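Local coordinates for YrdC-like domain-containing protein (Streptococcus mutans, PDB 3L7V) that is of unknown function but, as a YrdC-like protein, may bind double-stranded RNA and probably acts in tRNA modification, at residues A[73-82]-A[145-153]; A[125-133]-A[238-249]. All blocks are in the same frame, centred on the assembly; numbering follows the deposited sequence.

The two contacts contrast two ways of joining distant parts of a chain. Interaction 1 sets the start of helix 75-85 against the loop and short helix of 145-153; it is partly buried, with apolar packing on its inner side and a lysine salt bridge to the exposed Glu150. Interaction 2 is buried and lies within the mixed sheet, where strands 127-132 and 239-241 share backbone hydrogen bonds and pack apolar side chains. Interaction 1 thus mixes charged and apolar contacts, whereas main-chain pairing organises interaction 2. Their centres are about 21 Å apart, yet they meet where Met152 and Thr153 of interaction 1 pack on the Trp133 ring of interaction 2.

Interaction 1. Residues A[73-82]-A[145-153]; sequences SDKKGLERKF and GDGREELMT
Two flat groups frame this contact, the Phe82 ring and the Arg148 guanidinium. Leu151 CD1 sits over the centre of one Phe82 face, a CH-pi contact of 4.2 Å from CD1 to the ring centroid and 10° off the ring normal. One face of the Arg148 guanidinium is covered by Asp74 CA, off-centre, and by Ser73 O; Asp146 CG lies at its edge, in plane. There Arg148 grips the carboxylate side-on, NE bonding Asp146 OD2 at 3.0 Å on its syn lone pair and NH1 bonding OD1. This pairing holds the carboxylate beside the start of the helix, where OD1 also accepts a weak bond from Lys75 N; the nearby helix N-terminus would probably favour its negative charge.

Lys75 illustrates how one long side chain can bind both polar and apolar partners. CG swings away from the backbone N (chi1 177°) and passes Asp146 O, and a bend at chi2 helps lay the chain along the loop. The CE methylene meets Leu151 CD2 at 3.3 Å, an unusually short distance whose exact value is doubtful, with the two side chains roughly perpendicular. At the tip, NZ makes a salt bridge with Glu150 OE2 at 3.1 Å and also bonds Gly147 O at 3.2 Å, reaching that oxygen from above the carbonyl plane. Deeper in, Leu78 CD1 meets Met152 CG at 4.0 Å, and the Leu78 and Leu151 side chains run antiparallel alongside one another.

Asp74 N-caps the helix through OD1 to Gly77 N at 2.8 Å, and its OD2 is held by Gly57 N. Around the contact, Leu78 packs on Thr72 of strand 67-72, Met152 on Tyr185 of strand 185-188, and Arg148 on Leu141 of helix 135-143.

Interaction 2. Residues A[125-133]-A[238-249]; sequences ILLGCILPW and VMVSMVDKDGKL
Strands 127-132 and 239-241 form a parallel pair inside the mixed sheet of the YrdC-like fold, a buried contact between chain regions over a hundred residues apart. Their axes come within 4.7 Å at 26°, and Gly128, Cys129 and Ile130 bridge Met239, Val240 and Ser241. Gly128 N bonds weakly to Val238 O, and Gly128 O accepts from Val240 N at 2.9 Å; Val240 O in turn accepts from Ile130 N at 3.1 Å, and Ile130 O from Met242 N.

On the face of Cys129 and Val240, SG lies against Val240 CB, and Tyr117 of helix 111-123 touches Cys129. On the face of Ile130, the CD1 end presses closely on Met239 CE at 3.5 Å. Met239 is a selenomethionine whose bend at chi3 (46°) turns CE toward that branch.

Leu131 joins its strand to the segment beyond the pairing, CD2 meeting Met242 CB at 3.6 Å and Leu249 CD1. Val243 CG2 touches Pro132 CG before the type I turn, Asp244 to Gly247; after it, Gly247 O comes to Pro132 CG (3.7 Å) and Leu249 CD1 to Pro132 CD (4.1 Å). At the opposite end, one water donates to Leu126 O and accepts from Val238 N at 2.8 Å.

Interaction 1. Residues A[73-82]-A[145-153]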
# COMPACT_ATOMS: atom_id res chain seq x y z
N SER A 73 -8.00 -8.18 6.40
CA SER A 73 -7.60 -7.62 7.69
C SER A 73 -7.18 -8.64 8.77
O SER A 73 -6.98 -8.27 9.93
CB SER A 73 -8.67 -6.66 8.23
OG SER A 73 -9.80 -7.36 8.70
N ASP A 74 -7.02 -9.92 8.41
CA ASP A 74 -6.48 -10.90 9.36
C ASP A 74 -5.70 -12.04 8.73
O ASP A 74 -5.63 -12.16 7.51
CB ASP A 74 -7.60 -11.44 10.26
CG ASP A 74 -8.72 -12.10 9.48
OD1 ASP A 74 -8.48 -12.54 8.33
OD2 ASP A 74 -9.85 -12.18 10.01
N LYS A 75 -5.10 -12.88 9.56
CA LYS A 75 -4.30 -14.02 9.08
C LYS A 75 -5.08 -15.00 8.19
O LYS A 75 -4.60 -15.41 7.12
CB LYS A 75 -3.66 -14.75 10.27
CG LYS A 75 -2.86 -15.99 9.91
CD LYS A 75 -1.55 -15.64 9.25
CE LYS A 75 -0.68 -16.89 9.06
NZ LYS A 75 -0.09 -17.40 10.33
N LYS A 76 -6.29 -15.38 8.61
CA LYS A 76 -7.17 -16.24 7.80
C LYS A 76 -7.46 -15.66 6.41
O LYS A 76 -7.54 -16.41 5.42
CB LYS A 76 -8.49 -16.51 8.54
CG LYS A 76 -8.63 -17.91 9.08
CD LYS A 76 -9.10 -18.88 7.99
CE LYS A 76 -7.96 -19.29 7.05
NZ LYS A 76 -8.44 -20.00 5.83
N GLY A 77 -7.64 -14.34 6.32
CA GLY A 77 -7.86 -13.70 5.03
C GLY A 77 -6.59 -13.65 4.19
O GLY A 77 -6.64 -13.77 2.97
N LEU A 78 -5.44 -13.48 4.86
CA LEU A 78 -4.14 -13.43 4.19
C LEU A 78 -3.76 -14.76 3.56
O LEU A 78 -3.25 -14.78 2.44
CB LEU A 78 -3.03 -12.96 5.15
CG LEU A 78 -2.95 -11.46 5.38
CD1 LEU A 78 -2.27 -11.13 6.70
CD2 LEU A 78 -2.23 -10.78 4.20
N GLU A 79 -4.00 -15.86 4.27
CA GLU A 79 -3.82 -17.19 3.69
C GLU A 79 -4.62 -17.39 2.40
O GLU A 79 -4.11 -17.92 1.42
CB GLU A 79 -4.23 -18.28 4.70
CG GLU A 79 -3.43 -18.28 5.99
CD GLU A 79 -2.06 -18.91 5.84
OE1 GLU A 79 -1.35 -19.04 6.87
OE2 GLU A 79 -1.68 -19.26 4.71
N ARG A 80 -5.87 -16.95 2.40
CA ARG A 80 -6.71 -17.05 1.22
C ARG A 80 -6.10 -16.24 0.05
O ARG A 80 -6.13 -16.68 -1.09
CB ARG A 80 -8.17 -16.61 1.53
CG ARG A 80 -8.92 -17.53 2.54
CD ARG A 80 -10.28 -16.94 3.01
NE ARG A 80 -11.31 -16.95 1.96
CZ ARG A 80 -12.42 -16.21 1.95
NH1 ARG A 80 -12.67 -15.35 2.92
NH2 ARG A 80 -13.27 -16.30 0.94
N LYS A 81 -5.51 -15.09 0.35
CA LYS A 81 -4.95 -14.22 -0.69
C LYS A 81 -3.75 -14.85 -1.38
O LYS A 81 -3.70 -14.91 -2.60
CB LYS A 81 -4.55 -12.85 -0.14
CG LYS A 81 -4.59 -11.77 -1.21
CD LYS A 81 -3.44 -10.82 -1.09
CE LYS A 81 -3.45 -10.07 0.21
NZ LYS A 81 -2.09 -9.59 0.50
N PHE A 82 -2.79 -15.29 -0.58
CA PHE A 82 -1.58 -15.92 -1.11
C PHE A 82 -1.93 -17.17 -1.95
O PHE A 82 -1.39 -17.35 -3.05
CB PHE A 82 -0.60 -16.23 0.03
CG PHE A 82 0.24 -15.04 0.47
CD1 PHE A 82 -0.33 -13.98 1.18
CD2 PHE A 82 1.59 -14.97 0.17
CE1 PHE A 82 0.43 -12.88 1.58
CE2 PHE A 82 2.37 -13.87 0.57
CZ PHE A 82 1.78 -12.82 1.27
N GLY A 145 -2.11 -12.54 18.19
CA GLY A 145 -1.90 -13.96 18.39
C GLY A 145 -2.17 -14.84 17.18
O GLY A 145 -1.88 -16.04 17.23
N ASP A 146 -2.72 -14.27 16.11
CA ASP A 146 -2.99 -15.07 14.91
C ASP A 146 -1.79 -15.26 13.99
O ASP A 146 -1.91 -15.89 12.94
CB ASP A 146 -4.24 -14.59 14.15
CG ASP A 146 -4.10 -13.19 13.56
OD1 ASP A 146 -5.08 -12.72 12.93
OD2 ASP A 146 -3.03 -12.56 13.73
N GLY A 147 -0.63 -14.72 14.38
CA GLY A 147 0.60 -14.88 13.62
C GLY A 147 0.64 -14.17 12.27
O GLY A 147 1.26 -14.67 11.32
N ARG A 148 0.00 -13.00 12.17
CA ARG A 148 -0.08 -12.25 10.91
C ARG A 148 1.24 -11.60 10.46
O ARG A 148 1.43 -11.32 9.27
CB ARG A 148 -1.19 -11.19 10.99
CG ARG A 148 -1.01 -10.22 12.14
CD ARG A 148 -2.14 -9.19 12.20
NE ARG A 148 -3.41 -9.81 12.56
CZ ARG A 148 -4.54 -9.14 12.72
NH1 ARG A 148 -5.65 -9.78 13.05
NH2 ARG A 148 -4.58 -7.82 12.53
N GLU A 149 2.15 -11.38 11.42
CA GLU A 149 3.48 -10.80 11.17
C GLU A 149 4.24 -11.63 10.15
O GLU A 149 5.22 -11.17 9.56
CB GLU A 149 4.31 -10.72 12.45
CG GLU A 149 3.51 -10.57 13.72
CD GLU A 149 2.97 -11.89 14.24
OE1 GLU A 149 3.77 -12.85 14.35
OE2 GLU A 149 1.76 -11.98 14.54
N GLU A 150 3.81 -12.86 9.96
CA GLU A 150 4.48 -13.77 9.05
C GLU A 150 4.19 -13.36 7.59
O GLU A 150 5.04 -13.52 6.72
CB GLU A 150 4.05 -15.21 9.34
CG GLU A 150 4.49 -16.24 8.32
CD GLU A 150 3.73 -17.57 8.47
OE1 GLU A 150 4.06 -18.53 7.74
OE2 GLU A 150 2.81 -17.66 9.32
N LEU A 151 3.00 -12.80 7.35
CA LEU A 151 2.56 -12.50 5.99
C LEU A 151 2.49 -11.00 5.60
O LEU A 151 2.23 -10.67 4.44
CB LEU A 151 1.21 -13.19 5.69
CG LEU A 151 1.16 -14.72 5.56
CD1 LEU A 151 2.24 -15.25 4.63
CD2 LEU A 151 1.29 -15.37 6.92
N MSE A 152 2.73 -10.08 6.54
CA MSE A 152 2.74 -8.66 6.19
C MSE A 152 3.95 -7.85 6.72
O MSE A 152 3.96 -6.63 6.64
CB MSE A 152 1.40 -7.99 6.53
CG MSE A 152 0.67 -8.55 7.75
SE MSE A 152 1.44 -8.02 9.46
CE MSE A 152 1.83 -6.12 9.05
N THR A 153 4.94 -8.54 7.27
CA THR A 153 6.27 -7.98 7.48
C THR A 153 7.27 -8.96 6.87
O THR A 153 6.94 -10.13 6.66
CB THR A 153 6.63 -7.78 8.98
OG1 THR A 153 6.89 -9.05 9.60
CG2 THR A 153 5.52 -7.08 9.74

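Interaction 2. Residues A[125-133]-A[238-249]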
# COMPACT_ATOMS: atom_id res chain seq x y z
N ILE A 125 -0.76 12.54 -3.77
CA ILE A 125 0.03 11.68 -4.65
C ILE A 125 0.25 10.30 -4.02
O ILE A 125 0.67 10.21 -2.86
CB ILE A 125 1.39 12.25 -4.98
CG1 ILE A 125 1.29 13.67 -5.56
CG2 ILE A 125 2.09 11.35 -5.97
CD1 ILE A 125 2.61 14.42 -5.54
N LEU A 126 -0.03 9.26 -4.79
CA LEU A 126 0.19 7.88 -4.36
C LEU A 126 1.68 7.60 -4.05
O LEU A 126 2.55 7.83 -4.90
CB LEU A 126 -0.39 6.90 -5.40
CG LEU A 126 0.08 5.43 -5.54
CD1 LEU A 126 0.46 4.76 -4.23
CD2 LEU A 126 -0.97 4.60 -6.26
N LEU A 127 1.95 7.09 -2.85
CA LEU A 127 3.33 6.88 -2.40
C LEU A 127 3.47 5.68 -1.45
O LEU A 127 2.67 5.55 -0.52
CB LEU A 127 3.85 8.17 -1.71
CG LEU A 127 5.21 8.16 -1.02
CD1 LEU A 127 6.35 8.27 -2.05
CD2 LEU A 127 5.29 9.30 -0.00
N GLY A 128 4.48 4.84 -1.66
CA GLY A 128 4.83 3.76 -0.73
C GLY A 128 6.29 3.76 -0.25
O GLY A 128 7.21 3.90 -1.06
N CYS A 129 6.52 3.59 1.05
CA CYS A 129 7.89 3.59 1.59
C CYS A 129 8.12 2.41 2.53
O CYS A 129 7.27 2.09 3.37
CB CYS A 129 8.22 4.90 2.34
SG CYS A 129 8.26 6.47 1.39
N ILE A 130 9.28 1.79 2.41
CA ILE A 130 9.68 0.67 3.26
C ILE A 130 10.29 1.20 4.55
O ILE A 130 11.37 1.82 4.53
CB ILE A 130 10.70 -0.24 2.54
CG1 ILE A 130 10.12 -0.73 1.22
CG2 ILE A 130 11.12 -1.42 3.42
CD1 ILE A 130 10.99 -1.72 0.52
N LEU A 131 9.59 0.96 5.67
CA LEU A 131 9.98 1.43 7.01
C LEU A 131 10.02 0.32 8.10
O LEU A 131 9.41 -0.74 7.92
CB LEU A 131 9.03 2.56 7.44
CG LEU A 131 9.09 3.86 6.63
CD1 LEU A 131 7.84 4.74 6.85
CD2 LEU A 131 10.39 4.65 6.93
N PRO A 132 10.72 0.56 9.22
CA PRO A 132 10.66 -0.35 10.38
C PRO A 132 9.45 -0.04 11.28
O PRO A 132 8.96 1.08 11.25
CB PRO A 132 11.94 -0.02 11.17
CG PRO A 132 12.68 1.06 10.36
CD PRO A 132 11.64 1.69 9.46
N TRP A 133 9.00 -1.00 12.07
CA TRP A 133 7.92 -0.76 13.05
C TRP A 133 8.45 -0.18 14.36
O TRP A 133 9.56 -0.52 14.79
CB TRP A 133 7.14 -2.05 13.38
CG TRP A 133 6.21 -2.52 12.29
CD1 TRP A 133 6.56 -3.06 11.08
CD2 TRP A 133 4.77 -2.50 12.32
NE1 TRP A 133 5.43 -3.37 10.36
CE2 TRP A 133 4.32 -3.04 11.10
CE3 TRP A 133 3.83 -2.07 13.26
CZ2 TRP A 133 2.96 -3.17 10.79
CZ3 TRP A 133 2.48 -2.20 12.95
CH2 TRP A 133 2.06 -2.75 11.73
N VAL A 238 4.96 3.99 -7.27
CA VAL A 238 6.37 4.13 -6.92
C VAL A 238 6.66 3.54 -5.54
O VAL A 238 5.85 3.69 -4.63
CB VAL A 238 6.79 5.62 -6.89
CG1 VAL A 238 8.15 5.79 -6.22
CG2 VAL A 238 6.79 6.23 -8.28
N MSE A 239 7.81 2.89 -5.38
CA MSE A 239 8.28 2.45 -4.06
C MSE A 239 9.64 3.06 -3.69
O MSE A 239 10.56 3.05 -4.52
CB MSE A 239 8.36 0.91 -3.96
CG MSE A 239 7.05 0.24 -3.53
SE MSE A 239 7.14 -1.71 -3.19
CE MSE A 239 8.75 -1.78 -2.12
N VAL A 240 9.77 3.58 -2.47
CA VAL A 240 11.05 4.16 -2.00
C VAL A 240 11.54 3.48 -0.72
O VAL A 240 10.82 3.44 0.28
CB VAL A 240 10.93 5.69 -1.71
CG1 VAL A 240 12.24 6.26 -1.19
CG2 VAL A 240 10.52 6.44 -2.96
N SER A 241 12.76 2.93 -0.74
CA SER A 241 13.33 2.33 0.47
C SER A 241 13.93 3.39 1.41
O SER A 241 14.78 4.18 1.01
CB SER A 241 14.40 1.31 0.11
OG SER A 241 14.90 0.70 1.30
N MSE A 242 13.50 3.36 2.68
CA MSE A 242 13.93 4.32 3.69
C MSE A 242 14.71 3.64 4.83
O MSE A 242 14.75 4.12 5.97
CB MSE A 242 12.70 5.07 4.25
CG MSE A 242 12.01 6.03 3.24
SE MSE A 242 13.16 7.57 2.79
CE MSE A 242 11.85 8.66 1.81
N VAL A 243 15.38 2.54 4.49
CA VAL A 243 15.97 1.65 5.47
C VAL A 243 17.32 1.21 4.89
O VAL A 243 17.47 1.21 3.68
CB VAL A 243 15.01 0.40 5.65
CG1 VAL A 243 15.53 -0.83 4.91
CG2 VAL A 243 14.73 0.11 7.09
N ASP A 244 18.30 0.85 5.72
CA ASP A 244 19.52 0.27 5.15
C ASP A 244 19.37 -1.24 4.95
O ASP A 244 18.29 -1.80 5.12
CB ASP A 244 20.76 0.60 5.99
CG ASP A 244 20.73 -0.03 7.36
OD1 ASP A 244 21.20 0.62 8.31
OD2 ASP A 244 20.21 -1.16 7.49
N LYS A 245 20.46 -1.91 4.58
CA LYS A 245 20.37 -3.32 4.18
C LYS A 245 20.00 -4.26 5.32
O LYS A 245 19.56 -5.39 5.08
CB LYS A 245 21.66 -3.78 3.47
CG LYS A 245 22.90 -3.79 4.34
N ASP A 246 20.15 -3.80 6.56
CA ASP A 246 19.77 -4.60 7.72
C ASP A 246 18.37 -4.29 8.23
O ASP A 246 17.91 -4.89 9.20
CB ASP A 246 20.78 -4.42 8.86
CG ASP A 246 22.18 -4.85 8.47
OD1 ASP A 246 22.33 -5.62 7.49
OD2 ASP A 246 23.14 -4.42 9.14
N GLY A 247 17.68 -3.34 7.60
CA GLY A 247 16.35 -2.97 8.04
C GLY A 247 16.31 -1.82 9.04
O GLY A 247 15.23 -1.48 9.55
N LYS A 248 17.47 -1.23 9.32
CA LYS A 248 17.53 -0.07 10.21
C LYS A 248 17.23 1.25 9.47
O LYS A 248 17.64 1.42 8.33
CB LYS A 248 18.91 -0.01 10.89
N LEU A 249 16.50 2.16 10.12
CA LEU A 249 16.19 3.49 9.57
C LEU A 249 17.44 4.23 9.06
O LEU A 249 18.49 4.19 9.70
CB LEU A 249 15.46 4.34 10.62
CG LEU A 249 14.68 5.60 10.24
CD1 LEU A 249 13.64 5.30 9.17
CD2 LEU A 249 14.02 6.24 11.47
O HOH W 1 3.17 6.20 -7.30